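Local coordinates for protein alanine dehydrogenase (PDB 1OMO) that catalyses the reversible NAD(+)-dependent oxidative deamination of L-alanine to pyruvate, working as a homodimer, at residues 1-6 with 313-319; 95-99 with 301-305. One frame throughout, in Å; residues are numbered along the deposited sequence.

Interaction 1 (1-6 with 313-319); sequences METLIL and VGSKIKF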
ATOM      1  N   MET A   1      15.252  16.593   8.922  1.00 40.85           N
ATOM      2  CA  MET A   1      14.746  16.066   7.618  1.00 41.91           C
ATOM      3  C   MET A   1      13.433  16.729   7.269  1.00 40.61           C
ATOM      4  O   MET A   1      12.609  16.986   8.147  1.00 41.71           O
ATOM      5  CB  MET A   1      14.531  14.558   7.698  1.00 44.67           C
ATOM      6  CG  MET A   1      15.798  13.760   7.606  1.00 48.38           C
ATOM      7  SD  MET A   1      16.788  14.287   6.178  1.00 54.95           S
ATOM      8  CE  MET A   1      15.525  14.433   4.866  1.00 52.40           C
ATOM      9  N   GLU A   2      13.225  16.991   5.989  1.00 38.28           N
ATOM     10  CA  GLU A   2      12.004  17.655   5.560  1.00 36.61           C
ATOM     11  C   GLU A   2      11.274  16.901   4.477  1.00 32.89           C
ATOM     12  O   GLU A   2      11.894  16.428   3.526  1.00 32.84           O
ATOM     13  CB  GLU A   2      12.326  19.049   5.007  1.00 39.88           C
ATOM     14  CG  GLU A   2      13.097  19.922   5.966  1.00 43.79           C
ATOM     15  CD  GLU A   2      12.272  20.273   7.173  1.00 46.34           C
ATOM     16  OE1 GLU A   2      11.510  21.264   7.116  1.00 46.60           O
ATOM     17  OE2 GLU A   2      12.374  19.537   8.177  1.00 49.28           O
ATOM     18  N   THR A   3       9.957  16.803   4.611  1.00 27.67           N
ATOM     19  CA  THR A   3       9.145  16.171   3.580  1.00 22.39           C
ATOM     20  C   THR A   3       8.376  17.309   2.875  1.00 24.06           C
ATOM     21  O   THR A   3       7.778  18.181   3.520  1.00 24.42           O
ATOM     22  CB  THR A   3       8.174  15.146   4.186  1.00 19.64           C
ATOM     23  OG1 THR A   3       8.922  14.031   4.698  1.00 17.09           O
ATOM     24  CG2 THR A   3       7.177  14.659   3.155  1.00 15.91           C
ATOM     25  N   LEU A   4       8.430  17.320   1.544  1.00 22.24           N
ATOM     26  CA  LEU A   4       7.754  18.339   0.734  1.00 21.99           C
ATOM     27  C   LEU A   4       6.265  17.956   0.590  1.00 21.49           C
ATOM     28  O   LEU A   4       5.941  16.785   0.377  1.00 22.61           O
ATOM     29  CB  LEU A   4       8.433  18.404  -0.643  1.00 20.81           C
ATOM     30  CG  LEU A   4       8.036  19.425  -1.690  1.00 21.97           C
ATOM     31  CD1 LEU A   4       8.521  20.779  -1.260  1.00 22.05           C
ATOM     32  CD2 LEU A   4       8.602  19.034  -3.038  1.00 21.77           C
ATOM     33  N   ILE A   5       5.372  18.930   0.753  1.00 20.75           N
ATOM     34  CA  ILE A   5       3.927  18.707   0.618  1.00 19.87           C
ATOM     35  C   ILE A   5       3.463  19.433  -0.643  1.00 21.06           C
ATOM     36  O   ILE A   5       3.689  20.636  -0.776  1.00 20.85           O
ATOM     37  CB  ILE A   5       3.156  19.245   1.861  1.00 19.07           C
ATOM     38  CG1 ILE A   5       3.661  18.523   3.122  1.00 19.32           C
ATOM     39  CG2 ILE A   5       1.657  18.970   1.739  1.00 15.71           C
ATOM     40  CD1 ILE A   5       3.579  16.990   3.033  1.00 16.27           C
ATOM     41  N   LEU A   6       2.861  18.696  -1.580  1.00 22.85           N
ATOM     42  CA  LEU A   6       2.383  19.295  -2.829  1.00 22.35           C
ATOM     43  C   LEU A   6       0.890  19.115  -3.047  1.00 24.62           C
ATOM     44  O   LEU A   6       0.340  17.997  -3.001  1.00 25.99           O
ATOM     45  CB  LEU A   6       3.137  18.735  -4.027  1.00 21.14           C
ATOM     46  CG  LEU A   6       4.595  19.156  -4.229  1.00 21.49           C
ATOM     47  CD1 LEU A   6       5.113  18.440  -5.448  1.00 23.30           C
ATOM     48  CD2 LEU A   6       4.742  20.664  -4.412  1.00 15.68           C
ATOM     49  N   VAL A 313       8.645  25.251  -5.324  1.00 36.39           N
ATOM     50  CA  VAL A 313       7.217  25.088  -5.113  1.00 34.75           C
ATOM     51  C   VAL A 313       6.952  24.071  -3.998  1.00 33.48           C
ATOM     52  O   VAL A 313       7.682  23.065  -3.859  1.00 31.92           O
ATOM     53  CB  VAL A 313       6.532  24.601  -6.405  1.00 35.82           C
ATOM     54  CG1 VAL A 313       5.012  24.513  -6.195  1.00 36.97           C
ATOM     55  CG2 VAL A 313       6.868  25.549  -7.558  1.00 36.52           C
ATOM     56  N   GLY A 314       5.913  24.332  -3.210  1.00 31.98           N
ATOM     57  CA  GLY A 314       5.550  23.426  -2.136  1.00 32.46           C
ATOM     58  C   GLY A 314       5.650  24.045  -0.762  1.00 34.11           C
ATOM     59  O   GLY A 314       5.767  25.259  -0.638  1.00 37.45           O
ATOM     60  N   SER A 315       5.552  23.216   0.268  1.00 33.97           N
ATOM     61  CA  SER A 315       5.669  23.653   1.657  1.00 33.47           C
ATOM     62  C   SER A 315       6.356  22.465   2.312  1.00 33.22           C
ATOM     63  O   SER A 315       6.370  21.379   1.736  1.00 33.12           O
ATOM     64  CB  SER A 315       4.293  23.942   2.281  1.00 33.49           C
ATOM     65  OG  SER A 315       3.492  22.779   2.450  1.00 35.21           O
ATOM     66  N   LYS A 316       6.939  22.656   3.488  1.00 32.79           N
ATOM     67  CA  LYS A 316       7.667  21.571   4.117  1.00 33.98           C
ATOM     68  C   LYS A 316       7.274  21.199   5.527  1.00 33.17           C
ATOM     69  O   LYS A 316       7.041  22.071   6.358  1.00 33.21           O
ATOM     70  CB  LYS A 316       9.155  21.903   4.123  1.00 35.30           C
ATOM     71  CG  LYS A 316       9.752  22.063   2.748  1.00 39.25           C
ATOM     72  CD  LYS A 316      11.114  22.742   2.813  1.00 39.26           C
ATOM     73  CE  LYS A 316      11.832  22.702   1.470  1.00 40.36           C
ATOM     74  NZ  LYS A 316      12.253  21.318   1.145  1.00 41.78           N
ATOM     75  N   ILE A 317       7.242  19.898   5.799  1.00 30.84           N
ATOM     76  CA  ILE A 317       6.926  19.428   7.125  1.00 31.12           C
ATOM     77  C   ILE A 317       7.994  18.443   7.619  1.00 29.79           C
ATOM     78  O   ILE A 317       8.477  17.609   6.861  1.00 28.67           O
ATOM     79  CB  ILE A 317       5.486  18.789   7.176  1.00 32.30           C
ATOM     80  CG1 ILE A 317       4.999  18.696   8.627  1.00 35.78           C
ATOM     81  CG2 ILE A 317       5.481  17.415   6.596  1.00 31.13           C
ATOM     82  CD1 ILE A 317       4.047  19.841   9.039  1.00 36.02           C
ATOM     83  N   LYS A 318       8.374  18.575   8.891  1.00 29.47           N
ATOM     84  CA  LYS A 318       9.355  17.693   9.537  1.00 28.26           C
ATOM     85  C   LYS A 318       8.528  16.641  10.280  1.00 27.03           C
ATOM     86  O   LYS A 318       8.083  16.856  11.401  1.00 27.51           O
ATOM     87  CB  LYS A 318      10.206  18.498  10.533  1.00 30.97           C
ATOM     88  CG  LYS A 318      11.356  17.721  11.212  1.00 33.37           C
ATOM     89  CD  LYS A 318      12.047  18.574  12.295  1.00 33.98           C
ATOM     90  CE  LYS A 318      11.506  18.273  13.705  1.00 35.40           C
ATOM     91  NZ  LYS A 318      12.329  17.214  14.369  1.00 35.78           N
ATOM     92  N   PHE A 319       8.307  15.510   9.640  1.00 25.25           N
ATOM     93  CA  PHE A 319       7.511  14.462  10.231  1.00 24.72           C
ATOM     94  C   PHE A 319       8.128  13.732  11.399  1.00 25.48           C
ATOM     95  O   PHE A 319       7.426  13.347  12.324  1.00 26.04           O
ATOM     96  CB  PHE A 319       7.144  13.418   9.170  1.00 23.32           C
ATOM     97  CG  PHE A 319       5.911  13.755   8.364  1.00 21.92           C
ATOM     98  CD1 PHE A 319       6.000  14.003   7.001  1.00 21.46           C
ATOM     99  CD2 PHE A 319       4.664  13.808   8.967  1.00 20.11           C
ATOM    100  CE1 PHE A 319       4.850  14.296   6.257  1.00 22.54           C
ATOM    101  CE2 PHE A 319       3.531  14.097   8.233  1.00 18.54           C
ATOM    102  CZ  PHE A 319       3.618  14.338   6.886  1.00 19.56           C
TER
HETATM  103  O   HOH W   1       9.674  14.854   7.054  1.00 23.28           O
HETATM  104  O   HOH W   2       1.731  22.600   0.124  1.00 21.43           O

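Interaction 2 (95-99 with 301-305); sequences PLAVM and AKVVY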
ATOM      1  N   PRO A  95      10.684   9.540   3.206  1.00 25.76           N
ATOM      2  CA  PRO A  95       9.527  10.083   2.476  1.00 25.10           C
ATOM      3  C   PRO A  95       9.832  11.515   2.034  1.00 24.79           C
ATOM      4  O   PRO A  95       9.601  12.481   2.781  1.00 24.08           O
ATOM      5  CB  PRO A  95       8.395  10.021   3.503  1.00 24.62           C
ATOM      6  CG  PRO A  95       9.112  10.216   4.806  1.00 26.34           C
ATOM      7  CD  PRO A  95      10.391   9.389   4.643  1.00 25.59           C
ATOM      8  N   LEU A  96      10.361  11.618   0.815  1.00 23.40           N
ATOM      9  CA  LEU A  96      10.745  12.862   0.174  1.00 22.04           C
ATOM     10  C   LEU A  96       9.556  13.797  -0.042  1.00 23.22           C
ATOM     11  O   LEU A  96       9.675  15.022   0.074  1.00 24.86           O
ATOM     12  CB  LEU A  96      11.376  12.550  -1.195  1.00 21.91           C
ATOM     13  CG  LEU A  96      12.869  12.319  -1.487  1.00 24.20           C
ATOM     14  CD1 LEU A  96      13.684  12.184  -0.218  1.00 21.31           C
ATOM     15  CD2 LEU A  96      13.005  11.057  -2.339  1.00 23.43           C
ATOM     16  N   ALA A  97       8.404  13.234  -0.378  1.00 22.03           N
ATOM     17  CA  ALA A  97       7.248  14.089  -0.644  1.00 21.45           C
ATOM     18  C   ALA A  97       5.915  13.352  -0.493  1.00 21.11           C
ATOM     19  O   ALA A  97       5.845  12.114  -0.604  1.00 21.21           O
ATOM     20  CB  ALA A  97       7.357  14.666  -2.082  1.00 18.53           C
ATOM     21  N   VAL A  98       4.876  14.124  -0.211  1.00 18.83           N
ATOM     22  CA  VAL A  98       3.514  13.630  -0.109  1.00 17.46           C
ATOM     23  C   VAL A  98       2.828  14.608  -1.036  1.00 19.00           C
ATOM     24  O   VAL A  98       2.793  15.812  -0.750  1.00 18.73           O
ATOM     25  CB  VAL A  98       2.922  13.780   1.311  1.00 18.53           C
ATOM     26  CG1 VAL A  98       1.433  13.460   1.270  1.00 15.61           C
ATOM     27  CG2 VAL A  98       3.618  12.828   2.294  1.00 15.01           C
ATOM     28  N   MET A  99       2.322  14.102  -2.165  1.00 21.18           N
ATOM     29  CA  MET A  99       1.664  14.933  -3.189  1.00 19.31           C
ATOM     30  C   MET A  99       0.279  14.469  -3.608  1.00 17.58           C
ATOM     31  O   MET A  99      -0.097  13.305  -3.457  1.00 16.83           O
ATOM     32  CB  MET A  99       2.390  14.915  -4.530  1.00 22.35           C
ATOM     33  CG  MET A  99       2.853  13.659  -5.153  1.00 30.22           C
ATOM     34  SD  MET A  99       3.913  14.238  -6.540  1.00 27.44           S
ATOM     35  CE  MET A  99       5.399  14.389  -5.588  1.00 33.61           C
ATOM     36  N   ALA A 301       5.468  11.036 -10.713  1.00 18.06           N
ATOM     37  CA  ALA A 301       5.680  11.780  -9.478  1.00 19.03           C
ATOM     38  C   ALA A 301       7.147  12.256  -9.382  1.00 20.53           C
ATOM     39  O   ALA A 301       7.442  13.327  -8.815  1.00 20.03           O
ATOM     40  CB  ALA A 301       5.302  10.920  -8.269  1.00 19.97           C
ATOM     41  N   LYS A 302       8.063  11.467  -9.943  1.00 23.01           N
ATOM     42  CA  LYS A 302       9.474  11.843  -9.947  1.00 24.36           C
ATOM     43  C   LYS A 302       9.669  13.174 -10.688  1.00 25.29           C
ATOM     44  O   LYS A 302      10.469  14.026 -10.278  1.00 25.94           O
ATOM     45  CB  LYS A 302      10.333  10.775 -10.625  1.00 24.75           C
ATOM     46  CG  LYS A 302      11.579  11.419 -11.279  1.00 24.27           C
ATOM     47  CD  LYS A 302      12.634  10.428 -11.710  1.00 25.32           C
ATOM     48  CE  LYS A 302      13.913  11.153 -12.166  1.00 26.28           C
ATOM     49  NZ  LYS A 302      15.039  10.200 -12.284  1.00 28.78           N
ATOM     50  N   VAL A 303       8.950  13.351 -11.789  1.00 24.91           N
ATOM     51  CA  VAL A 303       9.073  14.582 -12.555  1.00 23.75           C
ATOM     52  C   VAL A 303       8.516  15.778 -11.804  1.00 24.54           C
ATOM     53  O   VAL A 303       9.092  16.861 -11.852  1.00 24.12           O
ATOM     54  CB  VAL A 303       8.367  14.449 -13.896  1.00 24.59           C
ATOM     55  CG1 VAL A 303       8.209  15.825 -14.541  1.00 25.14           C
ATOM     56  CG2 VAL A 303       9.173  13.524 -14.801  1.00 22.42           C
ATOM     57  N   VAL A 304       7.382  15.585 -11.135  1.00 23.85           N
ATOM     58  CA  VAL A 304       6.750  16.638 -10.348  1.00 22.81           C
ATOM     59  C   VAL A 304       7.659  17.030  -9.185  1.00 23.81           C
ATOM     60  O   VAL A 304       7.790  18.223  -8.843  1.00 22.52           O
ATOM     61  CB  VAL A 304       5.413  16.155  -9.732  1.00 23.27           C
ATOM     62  CG1 VAL A 304       4.954  17.113  -8.624  1.00 21.99           C
ATOM     63  CG2 VAL A 304       4.353  16.042 -10.813  1.00 24.16           C
ATOM     64  N   TYR A 305       8.272  16.027  -8.553  1.00 23.76           N
ATOM     65  CA  TYR A 305       9.134  16.317  -7.403  1.00 25.82           C
ATOM     66  C   TYR A 305      10.375  17.144  -7.801  1.00 25.49           C
ATOM     67  O   TYR A 305      10.665  18.150  -7.177  1.00 26.27           O
ATOM     68  CB  TYR A 305       9.545  15.017  -6.674  1.00 25.05           C
ATOM     69  CG  TYR A 305      10.510  15.234  -5.514  1.00 25.01           C
ATOM     70  CD1 TYR A 305      11.824  14.787  -5.591  1.00 24.67           C
ATOM     71  CD2 TYR A 305      10.124  15.940  -4.366  1.00 24.53           C
ATOM     72  CE1 TYR A 305      12.750  15.034  -4.559  1.00 25.54           C
ATOM     73  CE2 TYR A 305      11.036  16.192  -3.332  1.00 25.07           C
ATOM     74  CZ  TYR A 305      12.354  15.735  -3.441  1.00 24.28           C
ATOM     75  OH  TYR A 305      13.260  15.975  -2.449  1.00 24.75           O
TER
HETATM   76  O   HOH W   3      12.289  16.166   0.033  1.00 37.53           O

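Interaction 1 (1-6 with 313-319)
The Phe-319 ring presents its edge to Thr-3: OG1 lies in the ring plane, 3.7 Å from Phe-319 CD1, while Thr-3 CG2 touches CE1. Over one face sits Ile-317 CG2, offset toward the rim. This methyl branch, held between the backbone N and the carbonyl carbon of Ile-317, also meets Ile-5 CD1 at 4.1 Å. Water 1 ties the corner together, donating to Thr-3 OG1 and to Ile-317 O and accepting from Phe-319 N; the hydroxyl is further hydrogen-bonded to Pro-95 O. The backbones form an antiparallel ladder that lays the C-terminal strand 315-317 beside the N-terminal strand 3-6, 315-317 being the last strand of this subunit's own mixed sheet in the dimer-forming domain. Thr-3 and Ile-317 are a hydrogen-bonded pair, with Thr-3 N to Ile-317 O 2.8 Å and Ile-317 N to Thr-3 O 2.9 Å, both nearly straight. Ile-5 N reaches Ser-315 O at 2.8 Å, whereas the return bond from Ser-315 N to Ile-5 O is weak; water 2 bridges Ile-5 O and Ser-315 OG. Gly-314 CA lies 3.7 Å from Leu-6 CD2. Without the ring, as with an alanine here, Thr-3 and the Ile-317 methyl would probably lose their aromatic neighbour, and a gap is likely to open beside Leu-6 of the second subunit. Ile-5 packs on Ile-317 of that same subunit.

Interaction 2 (95-99 with 301-305)
Leu-96 meets the ring of Tyr-305 face-on: its CB stands over one face, 4.0 Å from Tyr-305 CZ, and its CG comes within 3.8 Å of Tyr-305 OH, the two side chains crossing at about a right angle. Water 3 links the same residues by their polar atoms, donating to Leu-96 O at 2.9 Å and lying 2.7 Å from Tyr-305 OH, to which it is hydrogen-bonded. At Ala-97 the methyl CB touches Tyr-305 CD2 at 3.8 Å, approaching the ring obliquely. Leu-96 and Ala-97 both stand opposite Leu-87 of strand 83-88 in a classic beta bulge, and both direct their CB atoms toward helix 301-305. The Met-99 side chain extends to the helix. CG lies between the backbone N and the carbonyl carbon (chi1 47°), and from there the chain reaches out until SD meets Val-304 CG1 tip to tip, 3.7 Å apart, and Ala-301 CB at 4.0 Å. A bend at the last torsion brings CE alongside the helix, near Ala-301 O and Tyr-305 CB. No direct hydrogen bond crosses this apolar interface. The axes of 301-305 and 95-99 approach to 10.1 Å and run at 100° to each other, so this part of helix 294-311 runs nearly crosswise to the strand: Leu-4 of strand 3-6 packs on Tyr-305 and Leu-6 on Val-304, Met-85 of strand 83-88 packs on Met-99 and Ala-301, and Tyr-61 of strand 61-69 touches Leu-96 and Tyr-305.

Interactions 1 and 2 share one sheet, their centres about 10 Å apart, with interaction 2 nested inside the long loop that interaction 1 closes. Strand 3-6 is paired with 315-317 on one side and 95-100 on the other, where Leu-4 O lies 2.9 Å from Val-98 N, a probable hydrogen bond. Helix 294-311 of interaction 2 leads into strand 315-317 of interaction 1, and Leu-6 CD1 packs 3.4 Å from Val-304 CG1. Interaction 1 lies away from the NAD and sodium sites and from Lys-65. Interaction 2 lies nearer: the Met-99 side chain is about 8 Å from that of Lys-65, probably the catalytic proton donor/acceptor, and the Ala-301 side chain about 9 Å from that of NAD-binding Arg-108.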